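Local coordinates for protein mnemiopsin 1 (Mnemiopsis leidyi, PDB 5VP3) that emits light as a calcium-regulated ctenophore photoprotein, probably when calcium binding to its EF-hand loops triggers oxidative decarboxylation of bound, peroxidised coelenterazine, at residues Gly175-Arg179 / Pro180-His184. Numbering follows the deposited sequence.
Sequences GKLER and PELVH. With CD (cadmium ion), chain D; NI (nickel (II) ion), chain F.
Pro180 meets Glu178 through its ring, whose CD lies 4.1 Å from Glu178 CB. Its nitrogen carries no hydrogen, which is well tolerated in the first turn of helix 179-190, where it has no helical carbonyl four residues earlier to bond. Glu181 CG lies beside its backbone N (chi1 -61°) and the chain then runs extended, bringing Glu181 OE1 to 2.4 Å from the cadmium ion. Glu178 bends at chi2 (77°) to bring its own OE1 to the same ion at 2.2 Å; the two chains lie side by side, their carboxylate planes 55° apart. The 2.9 Å between Glu178 OE1 and Glu181 OE1 would be repulsive for carboxylates alone; the shared cation presumably offsets it. Lys176 contributes its carbonyl O rather than its ammonium group, which turns away to a salt bridge with Asp140, while Asp170 and Thr174 complete the site. This is an EF-hand, helix-loop-helix, with Glu181 as the acidic residue closing the loop from the exiting helix; cadmium presumably occupies the calcium position. Glu181 has two further ties: OE1 accepts Glu178 N from above the carboxylate plane at 3.3 Å, and OE2 takes the backbone N of Asp172, so N-H groups from two separate points of the loop hold the carboxylate. Glu178, at the N-cap, offers its carbonyl O to two donors, Glu181 N from above the carbonyl plane and Leu182 N nearly along the C=O axis. Leu182 suits the buried side: its CD1 packs 4.1 Å from CD1 of Leu177, the side chains crossing at about a right angle, with Ser128 and Tyr132 of helix 123-135 against it. Val183 N makes the next i to i-4 helical bond, to Arg179 O, 3.1 Å away. His184 ND1 coordinates a separate nickel ion at 2.0 Å.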
loop_
_atom_site.group_PDB
_atom_site.type_symbol
_atom_site.label_atom_id
_atom_site.label_comp_id
_atom_site.label_asym_id
_atom_site.label_seq_id
_atom_site.Cartn_x
_atom_site.Cartn_y
_atom_site.Cartn_z
ATOM N N GLY A 175 -18.311 11.561 -10.280
ATOM C CA GLY A 175 -18.463 11.814 -8.857
ATOM C C GLY A 175 -18.231 10.597 -7.980
ATOM O O GLY A 175 -18.469 10.678 -6.778
ATOM N N LYS A 176 -17.763 9.476 -8.547
ATOM C CA LYS A 176 -17.398 8.273 -7.805
ATOM C C LYS A 176 -16.047 7.775 -8.316
ATOM O O LYS A 176 -15.708 7.961 -9.488
ATOM C CB LYS A 176 -18.430 7.141 -7.982
ATOM C CG LYS A 176 -19.902 7.562 -7.937
ATOM C CD LYS A 176 -20.420 7.641 -6.515
ATOM C CE LYS A 176 -21.924 7.583 -6.482
ATOM N NZ LYS A 176 -22.469 6.272 -6.908
ATOM N N LEU A 177 -15.291 7.110 -7.441
ATOM C CA LEU A 177 -14.139 6.314 -7.872
ATOM C C LEU A 177 -14.611 4.898 -8.149
ATOM O O LEU A 177 -15.009 4.185 -7.230
ATOM C CB LEU A 177 -13.044 6.307 -6.823
ATOM C CG LEU A 177 -12.465 7.641 -6.464
ATOM C CD1 LEU A 177 -11.402 7.435 -5.364
ATOM C CD2 LEU A 177 -11.874 8.314 -7.669
ATOM N N GLU A 178 -14.630 4.520 -9.425
ATOM C CA GLU A 178 -14.817 3.129 -9.801
ATOM C C GLU A 178 -13.503 2.370 -9.546
ATOM O O GLU A 178 -12.461 2.974 -9.288
ATOM C CB GLU A 178 -15.273 3.062 -11.261
ATOM C CG GLU A 178 -16.671 3.689 -11.501
ATOM C CD GLU A 178 -16.732 5.214 -11.533
ATOM O OE1 GLU A 178 -15.725 5.889 -11.891
ATOM O OE2 GLU A 178 -17.824 5.743 -11.178
ATOM N N ARG A 179 -13.550 1.039 -9.647
ATOM C CA ARG A 179 -12.431 0.228 -9.163
ATOM C C ARG A 179 -11.101 0.554 -9.840
ATOM O O ARG A 179 -10.076 0.559 -9.138
ATOM C CB ARG A 179 -12.776 -1.267 -9.284
ATOM C CG ARG A 179 -13.826 -1.734 -8.252
ATOM C CD ARG A 179 -14.182 -3.240 -8.309
ATOM N NE ARG A 179 -15.169 -3.579 -7.277
ATOM C CZ ARG A 179 -16.496 -3.483 -7.428
ATOM N NH1 ARG A 179 -17.018 -3.077 -8.577
ATOM N NH2 ARG A 179 -17.316 -3.782 -6.421
ATOM N N PRO A 180 -11.034 0.839 -11.148
ATOM C CA PRO A 180 -9.744 1.233 -11.751
ATOM C C PRO A 180 -9.249 2.579 -11.297
ATOM O O PRO A 180 -8.043 2.856 -11.333
ATOM C CB PRO A 180 -10.042 1.233 -13.260
ATOM C CG PRO A 180 -11.302 0.409 -13.419
ATOM C CD PRO A 180 -12.087 0.654 -12.161
ATOM N N GLU A 181 -10.129 3.438 -10.850
ATOM C CA GLU A 181 -9.662 4.729 -10.422
ATOM C C GLU A 181 -9.128 4.666 -9.005
ATOM O O GLU A 181 -8.273 5.473 -8.637
ATOM C CB GLU A 181 -10.786 5.749 -10.536
ATOM C CG GLU A 181 -11.304 5.924 -11.977
ATOM C CD GLU A 181 -12.468 6.879 -12.078
ATOM O OE1 GLU A 181 -13.182 6.954 -11.062
ATOM O OE2 GLU A 181 -12.613 7.599 -13.122
ATOM N N LEU A 182 -9.642 3.758 -8.186
ATOM C CA LEU A 182 -9.052 3.626 -6.866
ATOM C C LEU A 182 -7.703 2.921 -6.988
ATOM O O LEU A 182 -6.749 3.282 -6.291
ATOM C CB LEU A 182 -9.994 2.885 -5.920
ATOM C CG LEU A 182 -9.541 2.813 -4.462
ATOM C CD1 LEU A 182 -9.597 4.120 -3.743
ATOM C CD2 LEU A 182 -10.302 1.790 -3.653
ATOM N N VAL A 183 -7.581 1.986 -7.938
ATOM C CA VAL A 183 -6.267 1.423 -8.227
ATOM C C VAL A 183 -5.300 2.544 -8.558
ATOM O O VAL A 183 -4.216 2.662 -7.963
ATOM C CB VAL A 183 -6.351 0.398 -9.375
ATOM C CG1 VAL A 183 -4.954 -0.036 -9.831
ATOM C CG2 VAL A 183 -7.119 -0.780 -8.948
ATOM N N HIS A 184 -5.678 3.397 -9.502
ATOM C CA HIS A 184 -4.805 4.504 -9.859
ATOM C C HIS A 184 -4.373 5.251 -8.602
ATOM O O HIS A 184 -3.185 5.547 -8.407
ATOM C CB HIS A 184 -5.513 5.452 -10.850
ATOM C CG HIS A 184 -4.761 6.728 -11.123
ATOM N ND1 HIS A 184 -4.033 6.935 -12.280
ATOM C CD2 HIS A 184 -4.615 7.859 -10.384
ATOM C CE1 HIS A 184 -3.478 8.135 -12.243
ATOM N NE2 HIS A 184 -3.808 8.715 -11.098
HETATM CD CD CD D . -15.167 7.977 -11.809
HETATM NI NI NI F . -4.133 6.066 -14.124
#